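Local coordinates for protein putative hydrolase YdeN (Bacillus subtilis, PDB 1UXO) that probably acts as a hydrolase of the alpha/beta-hydrolase fold, perhaps an esterase, using a serine-hydrolase type of active site, at residues Val70-Gly75 / Gly164-Glu169; Cys76-Arg81 / Asp112-Gly117; Lys103-Leu108 / Asp139-Phe144. The protein carries 2 engineered substitutions. All blocks are in the same frame, centred on the assembly; numbering follows the deposited sequence.

Interaction 1 of 3, residues Val70-Gly75 / Gly164-Glu169; sequences VAHSLG and GGHFLE
H72 NE2 gives its proton to the backbone carbonyl of H166, with 2.9 Å between NE2 and O. The bond is bent, with an N-H...O angle of 142°. The acceptor lies almost in the H72 ring plane, while the donor is somewhat tilted from the carbonyl plane. CG of H72 stands anti to the backbone N (chi1 -176°), which sends the ring from the end of strand 67-72 across to the 164-169 loop. The CD2 methyl of L168 comes to the edge of this ring, 4.0 Å from CE1. W21 packs edge-to-face with the same ring.

The rings of H72 and H166 meet obliquely, their planes at 34°. H72 NE2 sits over the centre of one H166 face, 4.1 Å above it. At the edge of H166, in its plane, is the S73 hydroxyl, with OG 3.0 Å from NE2. The other ring nitrogen, ND1, is hydrogen-bonded to D139 OD2. The ring of H166 is thus held between S73 and D139, while H72 lies over one face.

Each segment makes a tight turn. A type II' turn runs from H72 to G75, and S73 occupies it with positive phi. A second type II' turn, from G164 to F167, is closed by F167 N to G164 O. F167 brings CB and its carbonyl O near H72, while its ring leads off to pack on F173 and V98.

S73, H166 and D139 are the predicted charge relay. S73 sits on a sharp turn between a strand and the following helix. This turn matches the nucleophile elbow of alpha/beta hydrolases, and the facing histidine loop would complete the catalytic triad of that fold, consistent with the prediction.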
# COMPACT_ATOMS: atom_id res chain seq x y z
N VAL A 70 0.96 -4.77 -0.64
CA VAL A 70 -0.20 -4.06 -1.16
C VAL A 70 -0.72 -3.23 0.00
O VAL A 70 -1.07 -3.77 1.05
CB VAL A 70 -1.28 -5.03 -1.64
CG1 VAL A 70 -2.58 -4.27 -2.08
CG2 VAL A 70 -0.72 -5.90 -2.75
N ALA A 71 -0.81 -1.94 -0.19
CA ALA A 71 -1.25 -1.04 0.89
C ALA A 71 -2.37 -0.15 0.42
O ALA A 71 -2.46 0.14 -0.78
CB ALA A 71 -0.06 -0.20 1.33
N HIS A 72 -3.20 0.28 1.39
CA HIS A 72 -4.27 1.18 1.13
C HIS A 72 -4.16 2.44 1.98
O HIS A 72 -3.91 2.38 3.20
CB HIS A 72 -5.64 0.50 1.39
CG HIS A 72 -6.82 1.38 1.05
ND1 HIS A 72 -7.89 1.54 1.91
CD2 HIS A 72 -7.14 2.09 -0.07
CE1 HIS A 72 -8.79 2.34 1.35
NE2 HIS A 72 -8.37 2.68 0.15
N SER A 73 -4.24 3.56 1.29
CA SER A 73 -4.33 4.88 1.90
C SER A 73 -3.16 5.13 2.88
O SER A 73 -1.97 5.07 2.45
CB SER A 73 -5.75 5.06 2.49
OG SER A 73 -6.01 6.44 2.76
N LEU A 74 -3.44 5.32 4.17
CA LEU A 74 -2.36 5.56 5.18
C LEU A 74 -1.31 4.48 5.25
O LEU A 74 -0.14 4.76 5.57
CB LEU A 74 -2.94 5.82 6.56
CG LEU A 74 -2.00 6.39 7.62
CD1 LEU A 74 -1.51 7.84 7.28
CD2 LEU A 74 -2.65 6.31 9.03
N GLY A 75 -1.66 3.25 4.89
CA GLY A 75 -0.65 2.20 4.85
C GLY A 75 0.47 2.46 3.86
O GLY A 75 1.57 1.93 3.99
N GLY A 164 -13.87 5.74 -8.52
CA GLY A 164 -13.48 4.76 -7.52
C GLY A 164 -13.74 5.15 -6.08
O GLY A 164 -13.35 4.41 -5.20
N GLY A 165 -14.37 6.30 -5.83
CA GLY A 165 -14.44 6.87 -4.50
C GLY A 165 -13.05 6.88 -3.85
O GLY A 165 -12.10 7.40 -4.43
N HIS A 166 -12.95 6.33 -2.64
CA HIS A 166 -11.65 6.03 -1.97
C HIS A 166 -11.43 4.48 -1.79
O HIS A 166 -10.68 4.00 -0.89
CB HIS A 166 -11.61 6.85 -0.65
CG HIS A 166 -10.35 6.74 0.15
ND1 HIS A 166 -9.10 6.97 -0.38
CD2 HIS A 166 -10.16 6.50 1.48
CE1 HIS A 166 -8.19 6.82 0.58
NE2 HIS A 166 -8.80 6.50 1.71
N PHE A 167 -12.09 3.68 -2.65
CA PHE A 167 -12.04 2.22 -2.63
C PHE A 167 -12.45 1.60 -1.27
O PHE A 167 -11.79 0.70 -0.72
CB PHE A 167 -10.68 1.71 -3.09
CG PHE A 167 -10.23 2.22 -4.45
CD1 PHE A 167 -10.80 1.76 -5.62
CD2 PHE A 167 -9.21 3.15 -4.55
CE1 PHE A 167 -10.36 2.24 -6.87
CE2 PHE A 167 -8.77 3.65 -5.77
CZ PHE A 167 -9.34 3.19 -6.93
N LEU A 168 -13.55 2.11 -0.74
CA LEU A 168 -14.11 1.67 0.54
C LEU A 168 -15.33 0.76 0.41
O LEU A 168 -16.10 0.86 -0.57
CB LEU A 168 -14.52 2.94 1.32
CG LEU A 168 -13.46 3.99 1.54
CD1 LEU A 168 -14.04 5.32 2.19
CD2 LEU A 168 -12.43 3.39 2.49
N GLU A 169 -15.56 -0.09 1.43
CA GLU A 169 -16.66 -1.01 1.46
C GLU A 169 -18.01 -0.30 1.34
O GLU A 169 -18.89 -0.81 0.68
CB GLU A 169 -16.66 -1.87 2.74
CG GLU A 169 -16.90 -1.09 4.01
CD GLU A 169 -16.51 -1.87 5.26
OE1 GLU A 169 -15.67 -2.77 5.24
OE2 GLU A 169 -17.05 -1.56 6.31

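Interaction 2 of 3, residues Cys76-Arg81 / Asp112-Gly117; sequences CPAILR and DEFTQG
The F114 ring meets A78 at its edge: the methyl CB lies near the ring plane, 4.2 Å from CE1. W52 of helix 49-57 packs edge-to-face with F114, and L74 also touches it. The other flat group is the R81 guanidinium. Backbone carbonyls of F114, T115 and G117 lie around its edge, near its plane.

One hydrogen bond is formed here, from R81 NH2 to G117 O at 2.7 Å. G117 O is close to the guanidinium plane. The donor, however, stands above the carbonyl plane, 58° out of it, and the N-H...O angle is 139°. Q116 O is also near NH2, but the angle is too poor for a bond. A bend at chi2 (-70°) turns the arginine chain from helix 75-84 toward the 112-117 loop. There a water donates to E113 O and Q116 O and accepts a weak bond from R81 NE.

P77 adds to the apolar part. Its CB touches T115 CG2 at 3.7 Å, and the two side chains run alongside each other in the same direction. P77 CB is equally near F114 O.

R81 NH1 turns to E84 in a salt bridge and to S118 O, and F119 makes a cation-pi contact with the arginine. Within this contact, the cationic group meets backbone oxygens rather than a carboxylate. One direct bond and a weak water bridge link the partly exposed loop to the helix, beside the buried packing of P77, A78 and F114.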
# COMPACT_ATOMS: atom_id res chain seq x y z
N CYS A 76 0.14 3.22 2.83
CA CYS A 76 1.12 3.61 1.80
C CYS A 76 2.32 4.39 2.35
O CYS A 76 3.46 3.90 2.20
CB CYS A 76 0.43 4.27 0.61
SG CYS A 76 -0.83 3.23 -0.17
N PRO A 77 2.13 5.59 2.95
CA PRO A 77 3.29 6.30 3.48
C PRO A 77 3.99 5.52 4.58
O PRO A 77 5.20 5.60 4.76
CB PRO A 77 2.72 7.64 3.96
CG PRO A 77 1.21 7.39 4.15
CD PRO A 77 0.91 6.41 3.06
N ALA A 78 3.24 4.70 5.30
CA ALA A 78 3.84 3.86 6.28
C ALA A 78 4.84 2.86 5.70
O ALA A 78 5.98 2.78 6.16
CB ALA A 78 2.77 3.12 7.09
N ILE A 79 4.45 2.16 4.66
CA ILE A 79 5.39 1.19 4.09
C ILE A 79 6.53 1.94 3.35
O ILE A 79 7.63 1.43 3.29
CB ILE A 79 4.69 0.13 3.19
CG1 ILE A 79 4.00 0.71 2.02
CG2 ILE A 79 3.82 -0.87 4.02
CD1 ILE A 79 3.69 -0.49 0.94
N LEU A 80 6.28 3.16 2.83
CA LEU A 80 7.36 3.95 2.22
C LEU A 80 8.44 4.31 3.27
O LEU A 80 9.67 4.18 3.03
CB LEU A 80 6.84 5.23 1.52
CG LEU A 80 5.94 5.01 0.30
CD1 LEU A 80 5.40 6.32 -0.20
CD2 LEU A 80 6.64 4.24 -0.78
N ARG A 81 8.00 4.75 4.43
CA ARG A 81 8.93 5.02 5.51
C ARG A 81 9.65 3.76 5.96
O ARG A 81 10.84 3.81 6.29
CB ARG A 81 8.25 5.67 6.67
CG ARG A 81 7.80 7.05 6.39
CD ARG A 81 9.02 8.02 6.28
NE ARG A 81 8.55 9.34 6.04
CZ ARG A 81 9.22 10.31 5.47
NH1 ARG A 81 10.50 10.14 5.09
NH2 ARG A 81 8.58 11.46 5.30
N ASP A 112 -0.71 13.87 9.80
CA ASP A 112 0.45 14.49 9.21
C ASP A 112 1.77 13.87 9.55
O ASP A 112 2.70 13.96 8.75
CB ASP A 112 0.52 16.00 9.53
CG ASP A 112 -0.37 16.84 8.65
OD1 ASP A 112 -0.99 16.36 7.67
OD2 ASP A 112 -0.50 18.10 8.86
N GLU A 113 1.88 13.20 10.69
CA GLU A 113 3.16 12.67 11.08
C GLU A 113 3.62 11.56 10.14
O GLU A 113 4.80 11.32 10.03
CB GLU A 113 3.18 12.22 12.54
CG GLU A 113 2.53 10.92 12.82
CD GLU A 113 2.66 10.58 14.29
OE1 GLU A 113 2.69 11.51 15.16
OE2 GLU A 113 2.73 9.41 14.58
N PHE A 114 2.67 10.92 9.44
CA PHE A 114 3.01 9.81 8.53
C PHE A 114 3.73 10.28 7.25
O PHE A 114 4.41 9.50 6.63
CB PHE A 114 1.76 9.03 8.18
CG PHE A 114 1.38 8.00 9.22
CD1 PHE A 114 1.62 6.67 9.01
CD2 PHE A 114 0.81 8.39 10.42
CE1 PHE A 114 1.26 5.76 9.94
CE2 PHE A 114 0.47 7.50 11.35
CZ PHE A 114 0.68 6.17 11.13
N THR A 115 3.52 11.55 6.88
CA THR A 115 4.08 12.13 5.66
C THR A 115 4.94 13.36 5.85
O THR A 115 5.41 13.94 4.88
CB THR A 115 2.94 12.51 4.68
OG1 THR A 115 2.02 13.41 5.32
CG2 THR A 115 2.13 11.30 4.29
N GLN A 116 5.18 13.77 7.07
CA GLN A 116 5.99 14.96 7.22
C GLN A 116 7.44 14.57 6.92
O GLN A 116 7.88 13.48 7.29
CB GLN A 116 5.79 15.63 8.57
CG GLN A 116 6.69 15.22 9.58
CD GLN A 116 6.40 15.88 10.93
OE1 GLN A 116 6.47 15.21 11.94
NE2 GLN A 116 6.02 17.15 10.92
N GLY A 117 8.06 15.42 6.14
CA GLY A 117 9.42 15.26 5.71
C GLY A 117 9.47 14.63 4.32
O GLY A 117 8.60 13.86 3.96
O HOH W 1 7.01 11.09 8.07

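Interaction 3 of 3, residues Lys103-Leu108 / Asp139-Phe144; sequences KSLPTL and DQIVPF
L105 pushes its two methyls into the hollow formed by I141, V142 and P143, where two loops of the alpha/beta-hydrolase fold pack together. One loop follows strand 92-98; the other follows strand 128-136 and carries D139, the predicted acid of the charge relay. L105 CD1 rests on V142 CG2 at 4.0 Å. L105 CD2 lies 3.9 Å from I141 O and also reaches P143 CD. The two side chains of L105 and V142 cross obliquely. F146 of helix 144-153 touches L105 as well.

A second bump is L108. Its CD1 meets I141 CG2 at 3.8 Å. With chi1 at -63°, I141 turns CG2 anti to its backbone N and toward the leucines, while CD1 on the other branch packs against H166. A type I turn from L105 to L108, closed by L108 N to L105 O, presents both leucines to the same loop.

No direct hydrogen bond joins the segments. A water links them instead, accepting from T107 N and donating to I141 O at 2.7 Å. It bridges beside T107, an exposed residue.

The receiving loop is shaped by an Asx turn, in which D139 OD1 accepts two backbone bonds. I141 N, 2.8 Å from OD1, approaches it close to the line of its C-O bond. V142 N, 3.0 Å from OD1, comes from above the carboxylate plane.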
# COMPACT_ATOMS: atom_id res chain seq x y z
N LYS A 103 2.32 13.24 1.19
CA LYS A 103 2.24 14.59 1.77
C LYS A 103 0.92 14.76 2.52
O LYS A 103 0.00 13.93 2.40
CB LYS A 103 2.37 15.67 0.72
CG LYS A 103 1.23 15.75 -0.31
CD LYS A 103 1.72 16.49 -1.53
CE LYS A 103 0.69 16.61 -2.57
NZ LYS A 103 1.15 17.40 -3.75
N SER A 104 0.83 15.82 3.32
CA SER A 104 -0.33 16.04 4.18
C SER A 104 -1.63 16.01 3.43
O SER A 104 -1.77 16.65 2.37
CB SER A 104 -0.24 17.47 4.76
OG SER A 104 -1.38 17.81 5.47
N LEU A 105 -2.61 15.32 4.00
CA LEU A 105 -3.97 15.33 3.51
C LEU A 105 -4.77 16.46 4.18
O LEU A 105 -4.96 16.45 5.41
CB LEU A 105 -4.65 13.99 3.83
CG LEU A 105 -4.02 12.74 3.19
CD1 LEU A 105 -4.90 11.57 3.58
CD2 LEU A 105 -3.87 12.85 1.66
N PRO A 106 -5.17 17.47 3.43
CA PRO A 106 -5.88 18.58 4.06
C PRO A 106 -7.10 18.20 4.90
O PRO A 106 -7.37 18.89 5.89
CB PRO A 106 -6.26 19.47 2.88
CG PRO A 106 -5.23 19.15 1.89
CD PRO A 106 -5.03 17.67 1.97
N THR A 107 -7.81 17.13 4.55
CA THR A 107 -9.01 16.80 5.32
C THR A 107 -8.70 15.89 6.51
O THR A 107 -9.59 15.62 7.30
CB THR A 107 -10.12 16.24 4.49
OG1 THR A 107 -9.68 14.99 3.96
CG2 THR A 107 -10.45 17.15 3.28
N LEU A 108 -7.46 15.40 6.62
CA LEU A 108 -7.00 14.51 7.71
C LEU A 108 -5.60 14.93 8.19
O LEU A 108 -4.63 14.18 8.16
CB LEU A 108 -6.99 13.07 7.19
CG LEU A 108 -8.37 12.40 7.08
CD1 LEU A 108 -8.25 10.99 6.43
CD2 LEU A 108 -9.01 12.24 8.45
N ASP A 139 -11.71 10.63 -5.78
CA ASP A 139 -11.35 10.50 -4.37
C ASP A 139 -11.33 11.88 -3.67
O ASP A 139 -10.64 12.81 -4.08
CB ASP A 139 -9.98 9.84 -4.28
CG ASP A 139 -9.68 9.23 -2.90
OD1 ASP A 139 -10.13 9.78 -1.84
OD2 ASP A 139 -9.01 8.18 -2.79
N GLN A 140 -12.17 12.01 -2.66
CA GLN A 140 -12.24 13.23 -1.89
C GLN A 140 -11.42 13.17 -0.58
O GLN A 140 -11.43 14.15 0.19
CB GLN A 140 -13.73 13.50 -1.56
CG GLN A 140 -14.67 13.64 -2.82
CD GLN A 140 -14.23 14.76 -3.67
OE1 GLN A 140 -14.06 15.89 -3.17
NE2 GLN A 140 -13.93 14.47 -4.96
N ILE A 141 -10.72 12.07 -0.33
CA ILE A 141 -9.87 11.94 0.87
C ILE A 141 -8.41 12.09 0.49
O ILE A 141 -7.69 12.94 1.03
CB ILE A 141 -10.12 10.62 1.61
CG1 ILE A 141 -11.57 10.57 2.13
CG2 ILE A 141 -9.10 10.52 2.76
CD1 ILE A 141 -12.03 9.20 2.65
N VAL A 142 -7.97 11.27 -0.46
CA VAL A 142 -6.66 11.39 -1.10
C VAL A 142 -6.84 11.94 -2.53
O VAL A 142 -7.20 11.20 -3.44
CB VAL A 142 -5.91 10.05 -1.17
CG1 VAL A 142 -4.53 10.28 -1.76
CG2 VAL A 142 -5.72 9.47 0.24
N PRO A 143 -6.58 13.20 -2.76
CA PRO A 143 -6.78 13.75 -4.11
C PRO A 143 -5.95 13.00 -5.10
O PRO A 143 -4.78 12.61 -4.85
CB PRO A 143 -6.36 15.21 -3.96
CG PRO A 143 -6.50 15.47 -2.50
CD PRO A 143 -6.13 14.22 -1.78
N PHE A 144 -6.59 12.70 -6.23
CA PHE A 144 -5.93 12.02 -7.33
C PHE A 144 -4.56 12.55 -7.70
O PHE A 144 -3.63 11.77 -7.92
CB PHE A 144 -6.84 11.98 -8.59
CG PHE A 144 -6.19 11.26 -9.75
CD1 PHE A 144 -6.14 9.88 -9.77
CD2 PHE A 144 -5.66 11.99 -10.84
CE1 PHE A 144 -5.54 9.22 -10.86
CE2 PHE A 144 -5.10 11.33 -11.93
CZ PHE A 144 -5.00 9.96 -11.92
O HOH W 2 -7.72 15.41 2.00

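Interaction 1 is buried and lies nearest the chain centre of the three. Interactions 2 and 3 are partly buried and reach the surface. The chemistry follows: histidines and a serine meet in interaction 1, an arginine meets backbone carbonyls in interaction 2, and aliphatic side chains dominate interaction 3. Interactions 1 and 3 share the predicted charge relay, since the acid comes from 139-144 and the other two members from 70-75 and 164-169. V142 also packs on H166. Interaction 2 continues from the strand of interaction 1 into the next helix. The loop between strand 92-98 and helix 121-127 supplies 103-108 and 112-117, joined by S104 and D112.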